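Local coordinates for blood group a-and b-cleaving endo-beta-galactosidase (Streptococcus pneumoniae, PDB 2YGM), which probably cleaves blood group A and B glycans as an endo-beta-galactosidase, the part described here being a pair of NPCBM-type modules, one of which holds a fucose- and galactose-containing glycan, at residues S15-G20 against S69-D74; K26-D31 against I61-D66; T43-L48 against E160-D165. All blocks are in the same frame, centred on the assembly; numbering follows the deposited sequence.

Contact 1 of 3, residues S15-G20 against S69-D74; sequences SSATHG and SVISYD
S15 opens the pairing with S72: its N donates to S72 O at 2.9 Å, well off straight with 135° at the hydrogen, and its OG reaches the same carbonyl oxygen in a weak bond of 3.4 Å. S16 faces S72 as an antiparallel hydrogen-bonded pair. The bond from S72 N to S16 O is almost straight at 176°, and on the same face of the sheet S16 OG lies 3.4 Å from S72 CB. S72 OG itself is bonded to S147 OG, on strand 145-151. A17 pairs with I71 in the next, non-hydrogen-bonded position, its CB and I71 CG1 4.3 Å apart on the other face. Strand 16-17 is here one edge strand of the five-stranded antiparallel sheet of a beta-sandwich, the build of NPCBM-type modules, and strand 69-74 is its inner neighbour. T18 grips V70 twice: T18 N donates to V70 O at 2.8 Å, while V70 N donates back to the side chain, to T18 OG1 at 3.0 Å. A first torsion of 53° sets that hydroxyl between backbone N and carbonyl carbon, where it takes the place of a main-chain acceptor. T18 O accepts a short bond of 2.7 Å from S69 OG. At H19 the backbone still borders S69, but the ring leaves the pair, and its NE2 bonds to K26 O.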
loop_
_atom_site.group_PDB
_atom_site.type_symbol
_atom_site.label_atom_id
_atom_site.label_comp_id
_atom_site.label_asym_id
_atom_site.label_seq_id
_atom_site.Cartn_x
_atom_site.Cartn_y
_atom_site.Cartn_z
ATOM N N SER A 15 -10.941 17.102 -5.581
ATOM C CA SER A 15 -11.306 18.023 -6.654
ATOM C C SER A 15 -11.397 19.459 -6.127
ATOM O O SER A 15 -11.291 20.420 -6.896
ATOM C CB SER A 15 -12.622 17.601 -7.305
ATOM O OG SER A 15 -13.674 17.589 -6.359
ATOM N N SER A 16 -11.594 19.587 -4.813
ATOM C CA SER A 16 -11.618 20.880 -4.119
ATOM C C SER A 16 -11.423 20.693 -2.613
ATOM O O SER A 16 -11.748 19.638 -2.064
ATOM C CB SER A 16 -12.932 21.618 -4.384
ATOM O OG SER A 16 -14.042 20.802 -4.049
ATOM N N ALA A 17 -10.897 21.726 -1.956
ATOM C CA ALA A 17 -10.628 21.697 -0.516
ATOM C C ALA A 17 -10.535 23.103 0.068
ATOM O O ALA A 17 -9.692 23.902 -0.347
ATOM C CB ALA A 17 -9.347 20.916 -0.221
ATOM N N THR A 18 -11.408 23.401 1.025
ATOM C CA THR A 18 -11.358 24.674 1.742
ATOM C C THR A 18 -11.116 24.448 3.231
ATOM O O THR A 18 -11.406 23.377 3.764
ATOM C CB THR A 18 -12.647 25.509 1.547
ATOM O OG1 THR A 18 -13.792 24.720 1.889
ATOM C CG2 THR A 18 -12.773 25.986 0.106
ATOM N N HIS A 19 -10.567 25.462 3.891
ATOM C CA HIS A 19 -10.332 25.428 5.329
ATOM C C HIS A 19 -10.648 26.790 5.938
ATOM O O HIS A 19 -10.836 27.768 5.210
ATOM C CB HIS A 19 -8.887 25.013 5.636
ATOM C CG HIS A 19 -7.854 25.904 5.018
ATOM N ND1 HIS A 19 -7.544 27.148 5.523
ATOM C CD2 HIS A 19 -7.058 25.727 3.937
ATOM C CE1 HIS A 19 -6.601 27.699 4.780
ATOM N NE2 HIS A 19 -6.290 26.859 3.810
ATOM N N GLY A 20 -10.689 26.848 7.268
ATOM C CA GLY A 20 -11.079 28.062 7.984
ATOM C C GLY A 20 -9.945 28.894 8.555
ATOM O O GLY A 20 -10.186 29.797 9.353
ATOM N N SER A 69 -16.117 24.249 6.135
ATOM C CA SER A 69 -14.937 23.765 5.422
ATOM C C SER A 69 -15.351 22.523 4.661
ATOM O O SER A 69 -16.011 21.643 5.218
ATOM C CB SER A 69 -13.811 23.415 6.397
ATOM O OG SER A 69 -12.889 22.501 5.817
ATOM N N VAL A 70 -14.976 22.452 3.388
ATOM C CA VAL A 70 -15.392 21.339 2.540
ATOM C C VAL A 70 -14.198 20.726 1.813
ATOM O O VAL A 70 -13.384 21.440 1.225
ATOM C CB VAL A 70 -16.505 21.756 1.524
ATOM C CG1 VAL A 70 -17.054 20.543 0.779
ATOM C CG2 VAL A 70 -17.641 22.490 2.219
ATOM N N ILE A 71 -14.093 19.403 1.889
ATOM C CA ILE A 71 -13.145 18.637 1.086
ATOM C C ILE A 71 -13.961 17.686 0.215
ATOM O O ILE A 71 -14.719 16.858 0.726
ATOM C CB ILE A 71 -12.131 17.835 1.959
ATOM C CG1 ILE A 71 -11.341 18.758 2.896
ATOM C CG2 ILE A 71 -11.163 17.052 1.090
ATOM C CD1 ILE A 71 -11.798 18.720 4.342
ATOM N N SER A 72 -13.819 17.819 -1.101
ATOM C CA SER A 72 -14.628 17.041 -2.041
ATOM C C SER A 72 -13.794 16.090 -2.886
ATOM O O SER A 72 -12.714 16.448 -3.358
ATOM C CB SER A 72 -15.439 17.962 -2.950
ATOM O OG SER A 72 -16.388 18.700 -2.204
ATOM N N TYR A 73 -14.314 14.880 -3.076
ATOM C CA TYR A 73 -13.663 13.875 -3.909
ATOM C C TYR A 73 -14.566 13.412 -5.042
ATOM O O TYR A 73 -15.748 13.134 -4.836
ATOM C CB TYR A 73 -13.235 12.675 -3.068
ATOM C CG TYR A 73 -12.116 12.974 -2.103
ATOM C CD1 TYR A 73 -10.783 12.837 -2.492
ATOM C CD2 TYR A 73 -12.385 13.392 -0.799
ATOM C CE1 TYR A 73 -9.746 13.108 -1.608
ATOM C CE2 TYR A 73 -11.353 13.667 0.090
ATOM C CZ TYR A 73 -10.037 13.522 -0.321
ATOM O OH TYR A 73 -9.008 13.792 0.552
ATOM N N ASP A 74 -13.998 13.349 -6.241
ATOM C CA ASP A 74 -14.683 12.785 -7.394
ATOM C C ASP A 74 -14.541 11.266 -7.366
ATOM O O ASP A 74 -13.426 10.738 -7.436
ATOM C CB ASP A 74 -14.102 13.351 -8.691
ATOM C CG ASP A 74 -14.889 12.929 -9.919
ATOM O OD1 ASP A 74 -15.129 11.714 -10.101
ATOM O OD2 ASP A 74 -15.259 13.823 -10.713
#

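Contact 2 of 3, residues K26-D31 against I61-D66. With FUC (alpha-L-fucopyranose), chain C.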
loop_
_atom_site.group_PDB
_atom_site.type_symbol
_atom_site.label_atom_id
_atom_site.label_comp_id
_atom_site.label_asym_id
_atom_site.label_seq_id
_atom_site.Cartn_x
_atom_site.Cartn_y
_atom_site.Cartn_z
ATOM N N LYS A 26 -1.438 28.390 3.465
ATOM C CA LYS A 26 -1.573 27.076 4.090
ATOM C C LYS A 26 -2.669 26.270 3.396
ATOM O O LYS A 26 -3.636 26.840 2.885
ATOM C CB LYS A 26 -1.903 27.224 5.576
ATOM C CG LYS A 26 -0.845 27.956 6.382
ATOM C CD LYS A 26 -1.333 28.216 7.791
ATOM C CE LYS A 26 -0.222 28.764 8.659
ATOM N NZ LYS A 26 -0.734 29.202 9.983
ATOM N N THR A 27 -2.510 24.947 3.372
ATOM C CA THR A 27 -3.488 24.071 2.721
ATOM C C THR A 27 -3.886 22.877 3.591
ATOM O O THR A 27 -3.251 22.601 4.613
ATOM C CB THR A 27 -2.997 23.582 1.333
ATOM O OG1 THR A 27 -1.626 23.182 1.419
ATOM C CG2 THR A 27 -3.128 24.685 0.293
ATOM N N VAL A 28 -4.952 22.192 3.171
ATOM C CA VAL A 28 -5.463 20.982 3.826
ATOM C C VAL A 28 -4.382 19.900 3.889
ATOM O O VAL A 28 -3.791 19.543 2.870
ATOM C CB VAL A 28 -6.726 20.443 3.090
ATOM C CG1 VAL A 28 -7.097 19.041 3.565
ATOM C CG2 VAL A 28 -7.902 21.394 3.270
ATOM N N GLN A 29 -4.124 19.389 5.089
ATOM C CA GLN A 29 -3.035 18.435 5.287
ATOM C C GLN A 29 -3.455 16.971 5.161
ATOM O O GLN A 29 -4.411 16.526 5.803
ATOM C CB GLN A 29 -2.324 18.679 6.626
ATOM C CG GLN A 29 -1.509 19.977 6.689
ATOM C CD GLN A 29 -0.466 20.097 5.579
ATOM O OE1 GLN A 29 0.015 19.099 5.037
ATOM N NE2 GLN A 29 -0.113 21.331 5.243
ATOM N N LYS A 30 -2.727 16.239 4.320
ATOM C CA LYS A 30 -2.854 14.786 4.224
ATOM C C LYS A 30 -2.010 14.131 5.315
ATOM O O LYS A 30 -0.841 14.487 5.501
ATOM C CB LYS A 30 -2.398 14.289 2.848
ATOM C CG LYS A 30 -3.290 14.715 1.691
ATOM C CD LYS A 30 -2.702 14.301 0.347
ATOM C CE LYS A 30 -3.657 14.632 -0.791
ATOM N NZ LYS A 30 -3.107 14.268 -2.130
ATOM N N ASP A 31 -2.616 13.194 6.041
ATOM C CA ASP A 31 -1.930 12.385 7.061
ATOM C C ASP A 31 -1.231 13.204 8.154
ATOM O O ASP A 31 -0.129 12.855 8.587
ATOM C CB ASP A 31 -0.941 11.405 6.404
ATOM C CG ASP A 31 -1.590 10.547 5.332
ATOM O OD1 ASP A 31 -2.755 10.135 5.517
ATOM O OD2 ASP A 31 -0.929 10.282 4.304
ATOM N N ILE A 61 -7.286 12.832 7.020
ATOM C CA ILE A 61 -7.309 14.201 6.495
ATOM C C ILE A 61 -7.390 15.200 7.651
ATOM O O ILE A 61 -8.179 15.017 8.581
ATOM C CB ILE A 61 -8.493 14.422 5.503
ATOM C CG1 ILE A 61 -8.467 13.391 4.363
ATOM C CG2 ILE A 61 -8.510 15.854 4.955
ATOM C CD1 ILE A 61 -7.212 13.405 3.494
ATOM N N GLY A 62 -6.570 16.247 7.592
ATOM C CA GLY A 62 -6.548 17.271 8.635
ATOM C C GLY A 62 -6.915 18.651 8.124
ATOM O O GLY A 62 -6.268 19.170 7.213
ATOM N N THR A 63 -7.946 19.251 8.716
ATOM C CA THR A 63 -8.430 20.555 8.266
ATOM C C THR A 63 -8.812 21.493 9.412
ATOM O O THR A 63 -8.746 21.120 10.583
ATOM C CB THR A 63 -9.610 20.417 7.255
ATOM O OG1 THR A 63 -9.867 21.687 6.640
ATOM C CG2 THR A 63 -10.884 19.917 7.942
ATOM N N VAL A 64 -9.181 22.720 9.057
ATOM C CA VAL A 64 -9.773 23.662 9.995
ATOM C C VAL A 64 -11.193 23.936 9.520
ATOM O O VAL A 64 -11.402 24.263 8.355
ATOM C CB VAL A 64 -8.956 24.977 10.093
ATOM C CG1 VAL A 64 -9.721 26.045 10.862
ATOM C CG2 VAL A 64 -7.605 24.719 10.755
ATOM N N ALA A 65 -12.162 23.780 10.421
ATOM C CA ALA A 65 -13.576 23.986 10.101
ATOM C C ALA A 65 -13.857 25.427 9.683
ATOM O O ALA A 65 -13.158 26.346 10.109
ATOM C CB ALA A 65 -14.447 23.597 11.284
ATOM N N ASP A 66 -14.869 25.614 8.840
ATOM C CA ASP A 66 -15.300 26.950 8.429
ATOM C C ASP A 66 -16.832 27.022 8.438
ATOM O O ASP A 66 -17.462 26.495 9.355
ATOM C CB ASP A 66 -14.705 27.318 7.063
ATOM C CG ASP A 66 -14.426 28.814 6.921
ATOM O OD1 ASP A 66 -14.562 29.557 7.914
ATOM O OD2 ASP A 66 -14.066 29.247 5.806
HETATM C C1 FUC C . -2.898 31.312 13.909
HETATM C C2 FUC C . -2.907 30.761 12.484
HETATM C C3 FUC C . -2.555 31.865 11.489
HETATM C C4 FUC C . -1.221 32.505 11.864
HETATM C C5 FUC C . -1.297 33.008 13.307
HETATM C C6 FUC C . 0.002 33.668 13.767
HETATM O O2 FUC C . -4.182 30.252 12.182
HETATM O O3 FUC C . -2.510 31.344 10.183
HETATM O O4 FUC C . -0.177 31.562 11.727
HETATM O O5 FUC C . -1.653 31.947 14.187
#
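V28 and I61 meet through single methyls, V28 CG1 on I61 CG2 at 3.8 Å, the two side chains passing at a slant. The same V28 methyl rests 3.7 Å from G62 O, and the other branch, CG2, lies 3.9 Å from T63 OG1. V28 CG1 stands opposite the backbone N across the CA-CB bond (chi1 168°), which leaves one branch for I61 and G62 and the other for T63. Beside these side-chain contacts the main chains bond in both directions: Q29 N donates to G62 O, in the carbonyl plane, and G62 N donates to Q29 O at 2.8 Å with 162° at the hydrogen. Q29 and G62 thus form an antiparallel hydrogen-bonded pair, and K30 with I61 the following non-hydrogen-bonded one. Strand 29-30 in this way joins the second sheet of the beta-sandwich, where strand 60-62 also pairs with strand 161-171. At its far end the pairing is tied down by D31, whose carboxylate makes a salt bridge to K59 and a hydrogen bond to G60 N. The side chain of K30 turns to the loop before strand 16-17, with a cation-pi contact to W14 and a bond from NZ to M12 O. T63 OG1 is hydrogen-bonded to S69 OG. Further out, segment 26-31 reaches the glycan. Past CG the side chain of K26 runs fully extended, with chi2, chi3 and chi4 within 8° of 180°, and carries NZ to two neighbouring hydroxyls of the fucose: K26 NZ donates to FUC O3 at 2.8 Å and to FUC O4 at 3.0 Å. D21 OD2 is a further hydrogen-bonding partner of this sugar.

Contact 3 of 3, residues T43-L48 against E160-D165; sequences TKISLL and EVVFAD. With GLA (alpha-D-galactopyranose), chain B.
V162 and L47 point their side chains at each other, and V162 followed outward meets both residues of strand 45-48 that face it. Its CB lies 3.8 Å from I45 CG2. From there the branches part. CG1 stays with I45, 3.9 Å from the same I45 CG2, the two side chains running past one another in opposite senses. CG1 sits anti to the carbonyl carbon (chi1 -71°), which leaves CG2 between the backbone N and the carbonyl carbon; CG2 goes to the leucine, tip to tip, and touches L47 CG and CD2, each at 3.7 Å. Two residues on, A164 has only its CB to offer, yet it touches both partners: A164 CB is 3.7 Å from I45 CG2 and 3.8 Å from L47 CD1. I45 CG2 therefore bridges V162 and A164. Strands 45-48 and 161-164 lie in different sheets, crossing at nearly a right angle (-94°) with axes 8.1 Å apart. Strand 45-48 belongs to a two-stranded hairpin with strand 54-57, laid over the sheet that holds strand 161-171; F57 and Y86 border the same apolar cluster. In the same segment E160 binds the sugar, apart from the apolar contact: alpha-galactose (GLA) O4 donates to E160 OE2 at 2.5 Å, with a weak second bond from O3, and T35 OG1 is bonded to the same carboxylate oxygen. Four buried aliphatic side chains join the two segments with no hydrogen bond between them, so this contact depends on methyl packing.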
loop_
_atom_site.group_PDB
_atom_site.type_symbol
_atom_site.label_atom_id
_atom_site.label_comp_id
_atom_site.label_asym_id
_atom_site.label_seq_id
_atom_site.Cartn_x
_atom_site.Cartn_y
_atom_site.Cartn_z
ATOM N N THR A 43 4.195 15.508 13.746
ATOM C CA THR A 43 3.112 15.001 14.596
ATOM C C THR A 43 2.022 14.311 13.771
ATOM O O THR A 43 1.617 14.806 12.716
ATOM C CB THR A 43 2.474 16.126 15.441
ATOM O OG1 THR A 43 3.479 17.069 15.835
ATOM C CG2 THR A 43 1.796 15.550 16.687
ATOM N N LYS A 44 1.565 13.160 14.259
ATOM C CA LYS A 44 0.532 12.381 13.580
ATOM C C LYS A 44 -0.866 12.677 14.123
ATOM O O LYS A 44 -1.017 13.322 15.165
ATOM C CB LYS A 44 0.845 10.886 13.671
ATOM C CG LYS A 44 2.002 10.452 12.792
ATOM C CD LYS A 44 2.161 8.937 12.790
ATOM C CE LYS A 44 3.138 8.486 11.713
ATOM N NZ LYS A 44 2.622 8.759 10.342
ATOM N N ILE A 45 -1.879 12.206 13.397
ATOM C CA ILE A 45 -3.278 12.420 13.762
ATOM C C ILE A 45 -3.648 11.630 15.020
ATOM O O ILE A 45 -3.507 10.407 15.057
ATOM C CB ILE A 45 -4.226 12.067 12.584
ATOM C CG1 ILE A 45 -3.958 12.996 11.394
ATOM C CG2 ILE A 45 -5.689 12.154 13.017
ATOM C CD1 ILE A 45 -4.598 12.563 10.096
ATOM N N SER A 46 -4.106 12.340 16.049
ATOM C CA SER A 46 -4.474 11.709 17.316
ATOM C C SER A 46 -5.855 12.127 17.825
ATOM O O SER A 46 -6.163 13.319 17.936
ATOM C CB SER A 46 -3.411 11.966 18.388
ATOM O OG SER A 46 -3.319 13.343 18.696
ATOM N N LEU A 47 -6.673 11.125 18.133
ATOM C CA LEU A 47 -8.015 11.338 18.660
ATOM C C LEU A 47 -8.234 10.585 19.965
ATOM O O LEU A 47 -7.369 9.829 20.414
ATOM C CB LEU A 47 -9.069 10.921 17.631
ATOM C CG LEU A 47 -9.362 11.907 16.502
ATOM C CD1 LEU A 47 -10.274 11.276 15.464
ATOM C CD2 LEU A 47 -9.977 13.183 17.057
ATOM N N LEU A 48 -9.400 10.799 20.564
ATOM C CA LEU A 48 -9.756 10.166 21.820
ATOM C C LEU A 48 -10.760 9.044 21.573
ATOM O O LEU A 48 -11.881 9.293 21.124
ATOM C CB LEU A 48 -10.340 11.212 22.773
ATOM C CG LEU A 48 -10.048 11.096 24.269
ATOM C CD1 LEU A 48 -8.581 11.367 24.569
ATOM C CD2 LEU A 48 -10.931 12.064 25.038
ATOM N N GLU A 160 -9.322 22.125 14.683
ATOM C CA GLU A 160 -8.461 21.198 13.956
ATOM C C GLU A 160 -9.173 19.870 13.694
ATOM O O GLU A 160 -8.791 18.835 14.243
ATOM C CB GLU A 160 -7.177 20.940 14.752
ATOM C CG GLU A 160 -6.412 22.189 15.167
ATOM C CD GLU A 160 -5.457 22.663 14.106
ATOM O OE1 GLU A 160 -4.648 21.844 13.624
ATOM O OE2 GLU A 160 -5.512 23.860 13.758
ATOM N N VAL A 161 -10.208 19.904 12.856
ATOM C CA VAL A 161 -10.983 18.707 12.554
ATOM C C VAL A 161 -10.121 17.722 11.785
ATOM O O VAL A 161 -9.448 18.091 10.816
ATOM C CB VAL A 161 -12.270 19.020 11.753
ATOM C CG1 VAL A 161 -12.927 17.738 11.238
ATOM C CG2 VAL A 161 -13.249 19.812 12.610
ATOM N N VAL A 162 -10.138 16.474 12.241
ATOM C CA VAL A 162 -9.472 15.388 11.545
ATOM C C VAL A 162 -10.457 14.299 11.138
ATOM O O VAL A 162 -11.320 13.885 11.922
ATOM C CB VAL A 162 -8.292 14.785 12.365
ATOM C CG1 VAL A 162 -7.118 15.765 12.415
ATOM C CG2 VAL A 162 -8.733 14.388 13.775
ATOM N N PHE A 163 -10.333 13.858 9.894
ATOM C CA PHE A 163 -11.043 12.686 9.426
ATOM C C PHE A 163 -10.063 11.518 9.456
ATOM O O PHE A 163 -9.511 11.122 8.429
ATOM C CB PHE A 163 -11.613 12.925 8.026
ATOM C CG PHE A 163 -12.670 13.995 7.981
ATOM C CD1 PHE A 163 -12.321 15.337 7.831
ATOM C CD2 PHE A 163 -14.015 13.663 8.088
ATOM C CE1 PHE A 163 -13.293 16.329 7.787
ATOM C CE2 PHE A 163 -14.995 14.648 8.046
ATOM C CZ PHE A 163 -14.633 15.985 7.895
ATOM N N ALA A 164 -9.849 10.990 10.658
ATOM C CA ALA A 164 -8.841 9.960 10.910
ATOM C C ALA A 164 -9.231 8.613 10.330
ATOM O O ALA A 164 -10.366 8.154 10.506
ATOM C CB ALA A 164 -8.569 9.834 12.405
ATOM N N ASP A 165 -8.273 8.000 9.633
ATOM C CA ASP A 165 -8.422 6.687 8.992
ATOM C C ASP A 165 -9.497 6.672 7.893
ATOM O O ASP A 165 -10.060 5.626 7.570
ATOM C CB ASP A 165 -8.661 5.592 10.046
ATOM C CG ASP A 165 -8.273 4.209 9.554
ATOM O OD1 ASP A 165 -7.126 4.034 9.086
ATOM O OD2 ASP A 165 -9.118 3.293 9.641
HETATM C C1 GLA B . -5.887 29.094 16.157
HETATM C C2 GLA B . -5.028 27.830 16.274
HETATM C C3 GLA B . -4.404 27.494 14.924
HETATM C C4 GLA B . -5.494 27.317 13.874
HETATM C C5 GLA B . -6.354 28.580 13.803
HETATM C C6 GLA B . -7.525 28.378 12.844
HETATM O O2 GLA B . -4.005 28.019 17.224
HETATM O O3 GLA B . -3.637 26.321 15.032
HETATM O O4 GLA B . -6.293 26.198 14.194
HETATM O O5 GLA B . -6.829 28.981 15.086
HETATM O O6 GLA B . -8.424 29.459 12.935
#

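How the contacts relate
All three contacts lie in one NPCBM-type module and converge beside its glycan. The centres of contacts 1 and 2 are about 9 Å apart, and G20 N and V64 O, 2.9 Å apart, probably form a hydrogen bond that joins the two segments where both touch the alpha-galactose (GLA). Contacts 2 and 3, with centres about 10 Å apart, share a sheet: F163 N to I61 O and T63 N to V161 O are probable bonds, each 2.8 Å. Contacts 1 and 3 do not touch; their centres stand about 17 Å apart. Contact 2 supplies the lysine for fucose and contact 3 the glutamate for GLA. The side chain of H19 in contact 1 is about 7 Å from the bound GLA.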